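Local coordinates for particle-associated lyase (Acinetobacter bacteriophage AP22, PDB 4Y9V), which acts as a tailspike lyase that binds and probably degrades the capsular polysaccharide of Acinetobacter baumannii, at residues A[242-247]-A[266-271]; A[271-276]-A[296-301]; A[330-335]-A[352-357]. All coordinates share one frame; numbering follows the deposited sequence. Where two conformers were deposited one is given.

Contact 1 (A[242-247]-A[266-271]); sequences FENKGG and SAKNNA
The segments 242-247 and 266-271 run parallel, only 3° apart end to end, and their backbones are bridged once, at Glu243 and Ser266, where Ser266 N donates to Phe242 O at 2.8 Å and Asn244 N reaches Ser266 O weakly. Beyond this point the amide of Asn244 takes the place of the backbone. With chi1 at 73°, its CG sits between the backbone N and the carbonyl carbon, and the amide clasps one residue from both ends: OD1 accepts from Lys268 N (2.9 Å), while ND2 donates a hydrogen bond to Lys268 O (3.0 Å), which lies in the amide plane. This is consistent with neighbouring coils of a pectin lyase-like parallel beta-helix, strand 215-220 pairing with the other edge of 237-245. The Lys268 chain, bent at chi3 and chi4, folds back over the Asn244 carbonyl; its NZ donates to Asn244 O (2.8 Å) and Ser266 O (3.0 Å). Glu243 OE2 stays 4.5 Å from Lys268 NZ, the two joined through a water, and OE1 shares the Tyr241 hydroxyl with Ser266 OG. On the buried side Ala267 CB meets the edge of the Phe242 ring at CD2, 4.1 Å away, with Leu252 packing against both.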
loop_
_atom_site.group_PDB
_atom_site.type_symbol
_atom_site.label_atom_id
_atom_site.label_comp_id
_atom_site.label_asym_id
_atom_site.label_seq_id
_atom_site.Cartn_x
_atom_site.Cartn_y
_atom_site.Cartn_z
ATOM N N PHE A 242 8.128 -17.870 -17.879
ATOM C CA PHE A 242 9.454 -17.849 -18.471
ATOM C C PHE A 242 10.495 -18.288 -17.476
ATOM O O PHE A 242 10.471 -17.871 -16.318
ATOM C CB PHE A 242 9.786 -16.394 -18.916
ATOM C CG PHE A 242 11.187 -16.293 -19.503
ATOM C CD1 PHE A 242 11.393 -16.678 -20.809
ATOM C CD2 PHE A 242 12.258 -15.895 -18.731
ATOM C CE1 PHE A 242 12.672 -16.652 -21.341
ATOM C CE2 PHE A 242 13.543 -15.884 -19.256
ATOM C CZ PHE A 242 13.732 -16.256 -20.570
ATOM N N GLU A 243 11.446 -19.097 -17.945
ATOM C CA GLU A 243 12.552 -19.534 -17.145
ATOM C C GLU A 243 13.798 -19.646 -18.022
ATOM O O GLU A 243 13.732 -20.249 -19.098
ATOM C CB GLU A 243 12.237 -20.951 -16.568
ATOM C CG GLU A 243 13.414 -21.620 -15.859
ATOM C CD GLU A 243 13.038 -22.891 -15.090
ATOM O OE1 GLU A 243 11.822 -23.131 -14.882
ATOM O OE2 GLU A 243 13.974 -23.612 -14.737
ATOM N N ASN A 244 14.933 -19.131 -17.548
ATOM C CA ASN A 244 16.207 -19.349 -18.229
ATOM C C ASN A 244 17.224 -19.888 -17.267
ATOM O O ASN A 244 17.202 -19.598 -16.069
ATOM C CB ASN A 244 16.748 -18.058 -18.889
ATOM C CG ASN A 244 17.269 -17.079 -17.861
ATOM O OD1 ASN A 244 16.471 -16.473 -17.122
ATOM N ND2 ASN A 244 18.576 -16.960 -17.718
ATOM N N LYS A 245 18.193 -20.604 -17.824
ATOM C CA LYS A 245 19.484 -20.919 -17.225
ATOM C C LYS A 245 20.549 -20.316 -18.118
ATOM O O LYS A 245 20.502 -20.553 -19.325
ATOM C CB LYS A 245 19.657 -22.452 -17.142
ATOM C CG LYS A 245 21.066 -22.895 -16.788
ATOM C CD LYS A 245 21.181 -24.355 -16.587
ATOM C CE LYS A 245 22.578 -24.749 -16.055
ATOM N NZ LYS A 245 22.530 -26.233 -15.875
ATOM N N GLY A 246 21.489 -19.582 -17.584
ATOM C CA GLY A 246 22.583 -19.077 -18.364
ATOM C C GLY A 246 22.281 -17.759 -19.042
ATOM O O GLY A 246 21.292 -17.067 -18.766
ATOM N N GLY A 247 23.196 -17.399 -19.953
ATOM C CA GLY A 247 23.220 -16.103 -20.586
ATOM C C GLY A 247 24.231 -15.178 -19.919
ATOM O O GLY A 247 24.289 -15.108 -18.700
ATOM N N SER A 266 11.097 -17.553 -13.581
ATOM C CA SER A 266 12.404 -17.954 -13.096
ATOM C C SER A 266 13.498 -17.323 -13.993
ATOM O O SER A 266 14.413 -18.009 -14.454
ATOM C CB SER A 266 12.528 -19.506 -12.998
ATOM O OG SER A 266 11.490 -20.056 -12.191
ATOM N N ALA A 267 13.422 -16.006 -14.237
ATOM C CA ALA A 267 14.468 -15.306 -14.954
ATOM C C ALA A 267 15.636 -15.048 -14.006
ATOM O O ALA A 267 15.431 -14.649 -12.845
ATOM C CB ALA A 267 13.949 -13.985 -15.506
ATOM N N LYS A 268 16.852 -15.254 -14.488
ATOM C CA LYS A 268 18.034 -15.216 -13.628
ATOM C C LYS A 268 19.271 -14.873 -14.448
ATOM O O LYS A 268 19.281 -14.944 -15.682
ATOM C CB LYS A 268 18.233 -16.513 -12.890
ATOM C CG LYS A 268 18.455 -17.687 -13.809
ATOM C CD LYS A 268 18.588 -19.003 -13.069
ATOM C CE LYS A 268 17.401 -19.562 -12.494
ATOM N NZ LYS A 268 16.353 -20.026 -13.423
ATOM N N ASN A 269 20.347 -14.533 -13.742
ATOM C CA ASN A 269 21.678 -14.482 -14.303
ATOM C C ASN A 269 22.648 -15.031 -13.255
ATOM O O ASN A 269 22.532 -14.698 -12.093
ATOM C CB ASN A 269 22.096 -13.043 -14.675
ATOM C CG ASN A 269 23.477 -13.004 -15.269
ATOM O OD1 ASN A 269 24.478 -12.859 -14.551
ATOM N ND2 ASN A 269 23.566 -13.112 -16.593
ATOM N N ASN A 270 23.606 -15.855 -13.716
ATOM C CA ASN A 270 24.571 -16.446 -12.815
ATOM C C ASN A 270 25.977 -16.395 -13.377
ATOM O O ASN A 270 26.845 -17.161 -12.946
ATOM C CB ASN A 270 24.191 -17.905 -12.475
ATOM C CG ASN A 270 22.837 -18.009 -11.821
ATOM O OD1 ASN A 270 22.787 -17.952 -10.558
ATOM N ND2 ASN A 270 21.829 -18.109 -12.552
ATOM N N ALA A 271 26.223 -15.483 -14.311
ATOM C CA ALA A 271 27.490 -15.408 -15.007
ATOM C C ALA A 271 28.498 -14.635 -14.163
ATOM O O ALA A 271 28.148 -13.899 -13.262
ATOM C CB ALA A 271 27.276 -14.726 -16.352
HETATM O O HOH W 1 16.517 -22.715 -15.103
HETATM O O HOH W 2 12.092 -23.204 -11.563
HETATM O O HOH W 3 21.243 -14.386 -17.695
HETATM O O HOH W 4 21.859 -19.668 -14.716
HETATM O O HOH W 5 21.531 -18.007 -15.301
HETATM O O HOH W 6 23.902 -16.692 -16.424
#

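Contact 2 (A[271-276]-A[296-301]); sequences APANTL and NSTRHA. With 49S (2-acetamido-2-deoxy-beta-D-mannopyranuronic acid), chain B; SO4 (sulfate ion), chain K.
Arg299 NH1 is held between protein and anion: it donates to Leu276 O at 2.9 Å and to O4 of a sulfate ion at 3.1 Å, with a weak third bond to the sulfate's O3. The contact joins two loops of the pectin lyase-like beta-helix, one leading from strand 268-269 to strand 278-283, the other leaving strand 293-297, beside the glycan pocket that includes Thr275 and Leu276. A bend at chi3 (64°) folds the arginine along the 274-276 backbone, so that CD rests 3.3 Å from Leu276 O and the guanidinium meets this carbonyl edge-on, in the carbonyl plane and on a lone pair. NH2 donates to sulfate O3 (2.9 Å); the ion sits across the NH1-NH2 edge, whereas Leu276 O meets NH1 on the NE side, and with the ion bound these bonds would fix the group's rotation. The imidazole of His300 meets the ion at its ring edge, NE2 donating almost straight to sulfate O2 (178°); Tyr278 and Arg166 bind the same ion. The sulfate probably came from the crystallisation liquor, but may mark a site for an anionic group beside the bound saccharide. The loop is shaped by an Asx turn in which Asn274 OD1 accepts from Leu276 N, while the leucine CB points away from segment 296-301 and the side chain lies against the 2-acetamido-2-deoxy-mannuronic acid residue, CD1 being 3.9 Å from its C3. At the other end of the contact, Thr298 OG1 donates to Ala271 O at 2.8 Å, and Thr298 CG2 packs 4.3 Å from Ala273 CB.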
loop_
_atom_site.group_PDB
_atom_site.type_symbol
_atom_site.label_atom_id
_atom_site.label_comp_id
_atom_site.label_asym_id
_atom_site.label_seq_id
_atom_site.Cartn_x
_atom_site.Cartn_y
_atom_site.Cartn_z
ATOM N N ALA A 271 26.223 -15.483 -14.311
ATOM C CA ALA A 271 27.490 -15.408 -15.007
ATOM C C ALA A 271 28.498 -14.635 -14.163
ATOM O O ALA A 271 28.148 -13.899 -13.262
ATOM C CB ALA A 271 27.276 -14.726 -16.352
ATOM N N PRO A 272 29.796 -14.756 -14.519
ATOM C CA PRO A 272 30.799 -13.892 -13.914
ATOM C C PRO A 272 30.412 -12.452 -14.085
ATOM O O PRO A 272 29.825 -12.037 -15.101
ATOM C CB PRO A 272 32.075 -14.252 -14.680
ATOM C CG PRO A 272 31.858 -15.693 -15.107
ATOM C CD PRO A 272 30.384 -15.728 -15.459
ATOM N N ALA A 273 30.775 -11.624 -13.113
ATOM C CA ALA A 273 30.398 -10.214 -13.157
ATOM C C ALA A 273 30.904 -9.505 -14.386
ATOM O O ALA A 273 32.072 -9.626 -14.797
ATOM C CB ALA A 273 30.903 -9.569 -11.854
ATOM N N ASN A 274 30.021 -8.708 -14.969
ATOM C CA ASN A 274 30.278 -7.868 -16.099
ATOM C C ASN A 274 29.527 -6.539 -15.881
ATOM O O ASN A 274 29.191 -6.186 -14.756
ATOM C CB ASN A 274 29.995 -8.612 -17.423
ATOM C CG ASN A 274 28.563 -9.088 -17.565
ATOM O OD1 ASN A 274 27.603 -8.304 -17.425
ATOM N ND2 ASN A 274 28.381 -10.353 -17.860
ATOM N N THR A 275 29.232 -5.776 -16.937
ATOM C CA THR A 275 28.561 -4.510 -16.805
ATOM C C THR A 275 27.060 -4.632 -16.547
ATOM O O THR A 275 26.418 -3.626 -16.167
ATOM C CB THR A 275 28.830 -3.611 -18.055
ATOM O OG1 THR A 275 28.501 -4.352 -19.269
ATOM C CG2 THR A 275 30.263 -3.148 -18.109
ATOM N N LEU A 276 26.475 -5.798 -16.765
ATOM C CA LEU A 276 25.054 -6.008 -16.552
ATOM C C LEU A 276 24.892 -7.050 -15.431
ATOM O O LEU A 276 25.025 -6.735 -14.264
ATOM C CB LEU A 276 24.291 -6.320 -17.841
ATOM C CG LEU A 276 24.031 -5.123 -18.808
ATOM C CD1 LEU A 276 25.282 -4.676 -19.527
ATOM C CD2 LEU A 276 22.921 -5.482 -19.795
ATOM N N ASN A 296 16.860 -13.827 -8.707
ATOM C CA ASN A 296 18.219 -13.867 -8.185
ATOM C C ASN A 296 19.197 -13.669 -9.338
ATOM O O ASN A 296 18.984 -14.159 -10.458
ATOM C CB ASN A 296 18.488 -15.210 -7.517
ATOM C CG ASN A 296 17.669 -15.384 -6.273
ATOM O OD1 ASN A 296 17.509 -14.452 -5.494
ATOM N ND2 ASN A 296 17.200 -16.581 -6.025
ATOM N N SER A 297 20.287 -12.958 -9.065
ATOM C CA SER A 297 21.261 -12.666 -10.105
ATOM C C SER A 297 22.637 -12.456 -9.518
ATOM O O SER A 297 22.792 -12.067 -8.356
ATOM C CB SER A 297 20.798 -11.386 -10.822
ATOM O OG SER A 297 21.723 -11.020 -11.827
ATOM N N THR A 298 23.679 -12.574 -10.363
ATOM C CA THR A 298 25.003 -12.135 -9.963
ATOM C C THR A 298 24.990 -10.668 -9.521
ATOM O O THR A 298 25.644 -10.321 -8.542
ATOM C CB THR A 298 26.014 -12.335 -11.109
ATOM O OG1 THR A 298 26.034 -13.739 -11.387
ATOM C CG2 THR A 298 27.393 -11.831 -10.757
ATOM N N ARG A 299 24.299 -9.821 -10.297
ATOM C CA ARG A 299 24.123 -8.409 -9.962
ATOM C C ARG A 299 22.615 -8.161 -9.777
ATOM O O ARG A 299 21.958 -8.934 -9.103
ATOM C CB ARG A 299 24.872 -7.469 -10.914
ATOM C CG ARG A 299 26.361 -7.763 -10.958
ATOM C CD ARG A 299 27.173 -6.757 -11.748
ATOM N NE ARG A 299 27.127 -5.440 -11.136
ATOM C CZ ARG A 299 26.502 -4.377 -11.574
ATOM N NH1 ARG A 299 25.812 -4.368 -12.699
ATOM N NH2 ARG A 299 26.549 -3.245 -10.848
ATOM N N HIS A 300 22.077 -7.069 -10.301
ATOM C CA HIS A 300 20.689 -6.733 -9.988
ATOM C C HIS A 300 19.752 -7.873 -10.432
ATOM O O HIS A 300 19.845 -8.394 -11.540
ATOM C CB HIS A 300 20.264 -5.441 -10.656
ATOM C CG HIS A 300 21.147 -4.278 -10.380
ATOM N ND1 HIS A 300 21.470 -3.834 -9.134
ATOM C CD2 HIS A 300 21.730 -3.391 -11.233
ATOM C CE1 HIS A 300 22.237 -2.756 -9.189
ATOM N NE2 HIS A 300 22.421 -2.472 -10.453
ATOM N N ALA A 301 18.810 -8.197 -9.548
ATOM C CA ALA A 301 17.791 -9.194 -9.854
ATOM C C ALA A 301 16.739 -8.653 -10.819
ATOM O O ALA A 301 16.407 -9.303 -11.793
ATOM C CB ALA A 301 17.198 -9.716 -8.567
HETATM C C8 49S B . 20.701 2.179 -17.978
HETATM C C7 49S B . 21.128 0.727 -17.957
HETATM O O7 49S B . 20.327 -0.174 -17.628
HETATM N N2 49S B . 22.399 0.477 -18.308
HETATM C C2 49S B . 22.990 -0.846 -18.278
HETATM C C3 49S B . 23.178 -1.434 -19.679
HETATM O O3 49S B . 21.929 -1.529 -20.364
HETATM C C1 49S B . 24.343 -0.780 -17.595
HETATM O O1 49S B . 24.267 -0.204 -16.323
HETATM O O5 49S B . 25.209 0.070 -18.347
HETATM C C5 49S B . 25.514 -0.514 -19.627
HETATM C C6 49S B . 26.529 0.372 -20.319
HETATM O O6A 49S B . 26.363 1.617 -20.286
HETATM O O6B 49S B . 27.473 -0.210 -20.909
HETATM C C4 49S B . 24.238 -0.662 -20.458
HETATM O O4 49S B . 24.703 -1.364 -21.617
HETATM S S SO4 K . 24.605 -0.728 -12.698
HETATM O O1 SO4 K . 24.493 0.436 -13.562
HETATM O O2 SO4 K . 23.982 -0.433 -11.396
HETATM O O3 SO4 K . 26.044 -0.986 -12.523
HETATM O O4 SO4 K . 23.967 -1.954 -13.234
#

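Contact 3 (A[330-335]-A[352-357]); sequences DTSGAD and YATFGA
Ser332 lays its CB over the peptide between Tyr352 and Ala353, 3.4 Å from Ala353 N, and obliquely beside the Tyr352 ring, whose CD2 is 4.0 Å away. Both segments are loops on successive coils of the pectin lyase-like beta-helix, following strands 323-327 and 349-351, and they stack with little regular backbone pairing; Thr350, within strand 349-351, accepts from Ala334 N through its hydroxyl. The serine hydroxyl turns back into its own loop: placed between the backbone N and the carbonyl carbon (chi1 60°), OG donates to Ala334 O at 2.8 Å from above the carbonyl plane, and it also touches Thr354 CG2. Ser332 N is buried here without a hydrogen-bonding partner. Tyr352 CB packs on Thr331 O, and Leu377 of strand 376-378 and Arg370 of a loop pack against the tyrosine side chain. The direct polar link between the segments is made by Asp335, whose side chain crosses that of Thr354 at a slant. Asp335 OD2 accepts from His337 ND1 and Ile304 N, consistent with a second-shell role in positioning His337, whose NE2 binds the saccharide. Thr354 in turn holds the aspartate: its OG1 accepts from Met336 N and donates to Asp335 OD1 at 2.7 Å, arriving from above the carboxylate plane, 42° out of it.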
loop_
_atom_site.group_PDB
_atom_site.type_symbol
_atom_site.label_atom_id
_atom_site.label_comp_id
_atom_site.label_asym_id
_atom_site.label_seq_id
_atom_site.Cartn_x
_atom_site.Cartn_y
_atom_site.Cartn_z
ATOM N N ASP A 330 27.832 -7.675 -4.076
ATOM C CA ASP A 330 27.393 -6.679 -3.093
ATOM C C ASP A 330 26.736 -5.438 -3.676
ATOM O O ASP A 330 26.746 -4.403 -3.018
ATOM C CB ASP A 330 28.551 -6.300 -2.183
ATOM C CG ASP A 330 28.116 -5.683 -0.861
ATOM O OD1 ASP A 330 27.150 -6.239 -0.261
ATOM O OD2 ASP A 330 28.752 -4.698 -0.422
ATOM N N THR A 331 26.098 -5.549 -4.806
ATOM C CA THR A 331 25.208 -4.524 -5.340
ATOM C C THR A 331 23.791 -4.768 -4.790
ATOM O O THR A 331 23.632 -5.408 -3.769
ATOM C CB THR A 331 25.336 -4.442 -6.853
ATOM O OG1 THR A 331 24.600 -3.307 -7.332
ATOM C CG2 THR A 331 24.845 -5.663 -7.585
ATOM N N SER A 332 22.794 -4.201 -5.469
ATOM C CA SER A 332 21.412 -4.306 -5.003
ATOM C C SER A 332 20.619 -5.334 -5.777
ATOM O O SER A 332 20.718 -5.482 -6.995
ATOM C CB SER A 332 20.714 -2.954 -5.096
ATOM O OG SER A 332 20.708 -2.489 -6.451
ATOM N N GLY A 333 19.734 -6.023 -5.051
ATOM C CA GLY A 333 18.767 -6.893 -5.693
ATOM C C GLY A 333 17.763 -6.134 -6.543
ATOM O O GLY A 333 17.535 -6.442 -7.708
ATOM N N ALA A 334 17.142 -5.137 -5.910
ATOM C CA ALA A 334 16.233 -4.188 -6.564
ATOM C C ALA A 334 17.039 -2.989 -7.055
ATOM O O ALA A 334 17.879 -2.443 -6.342
ATOM C CB ALA A 334 15.179 -3.706 -5.573
ATOM N N ASP A 335 16.747 -2.562 -8.283
ATOM C CA ASP A 335 17.454 -1.453 -8.871
ATOM C C ASP A 335 16.540 -0.475 -9.571
ATOM O O ASP A 335 15.503 -0.826 -10.160
ATOM C CB ASP A 335 18.499 -1.983 -9.887
ATOM C CG ASP A 335 19.037 -0.910 -10.846
ATOM O OD1 ASP A 335 19.954 -0.176 -10.412
ATOM O OD2 ASP A 335 18.500 -0.847 -11.990
ATOM N N TYR A 352 20.265 -4.236 -0.349
ATOM C CA TYR A 352 20.645 -2.932 -0.887
ATOM C C TYR A 352 19.570 -2.427 -1.859
ATOM O O TYR A 352 18.613 -3.104 -2.197
ATOM C CB TYR A 352 22.056 -2.954 -1.482
ATOM C CG TYR A 352 22.823 -1.665 -1.595
ATOM C CD1 TYR A 352 23.006 -0.832 -0.493
ATOM C CD2 TYR A 352 23.468 -1.303 -2.770
ATOM C CE1 TYR A 352 23.781 0.328 -0.556
ATOM C CE2 TYR A 352 24.274 -0.191 -2.837
ATOM C CZ TYR A 352 24.441 0.618 -1.742
ATOM O OH TYR A 352 25.288 1.701 -1.845
ATOM N N ALA A 353 19.741 -1.189 -2.318
ATOM C CA ALA A 353 18.723 -0.568 -3.173
ATOM C C ALA A 353 19.342 0.632 -3.866
ATOM O O ALA A 353 20.010 1.433 -3.208
ATOM C CB ALA A 353 17.527 -0.119 -2.340
ATOM N N THR A 354 19.074 0.790 -5.156
ATOM C CA THR A 354 19.425 1.981 -5.902
ATOM C C THR A 354 18.151 2.757 -6.252
ATOM O O THR A 354 17.083 2.174 -6.473
ATOM C CB THR A 354 20.239 1.639 -7.162
ATOM O OG1 THR A 354 19.455 0.743 -7.917
ATOM C CG2 THR A 354 21.607 1.065 -6.833
ATOM N N PHE A 355 18.257 4.086 -6.276
ATOM C CA PHE A 355 17.036 4.926 -6.196
ATOM C C PHE A 355 16.689 5.725 -7.438
ATOM O O PHE A 355 15.722 6.477 -7.415
ATOM C CB PHE A 355 17.109 5.851 -4.973
ATOM C CG PHE A 355 15.880 5.923 -4.121
ATOM C CD1 PHE A 355 16.007 6.356 -2.800
ATOM C CD2 PHE A 355 14.596 5.623 -4.586
ATOM C CE1 PHE A 355 14.892 6.484 -1.977
ATOM C CE2 PHE A 355 13.502 5.734 -3.767
ATOM C CZ PHE A 355 13.631 6.173 -2.464
ATOM N N GLY A 356 17.455 5.571 -8.522
ATOM C CA GLY A 356 17.078 6.175 -9.773
ATOM C C GLY A 356 17.133 7.693 -9.783
ATOM O O GLY A 356 17.831 8.347 -9.030
ATOM N N ALA A 357 16.380 8.268 -10.744
ATOM C CA ALA A 357 16.460 9.684 -11.031
ATOM C C ALA A 357 15.731 10.564 -10.012
ATOM O O ALA A 357 16.186 11.679 -9.729
ATOM C CB ALA A 357 15.859 9.965 -12.404
#

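In the fold
The three contacts follow one another in series along the chain and climb the same pectin lyase-like beta-helix. Contacts 1 and 2 have centres about 10 Å apart, share Ala271, and touch where strand 268-269 runs beside strand 293-297; both also reach a second subunit. Contact 3 lies about 13 Å from contact 2 and about 19 Å from contact 1, centre to centre, and touches only the former, through probable hydrogen bonds from His300 ND1 to Ser332 O and from Ala301 N to Gly333 O. The chain thus passes from coil stacking at a subunit boundary, through the saccharide-lining loop of contact 2, to buried loops that carry Asp335 and adjoin His300, near the sulfate and glycan.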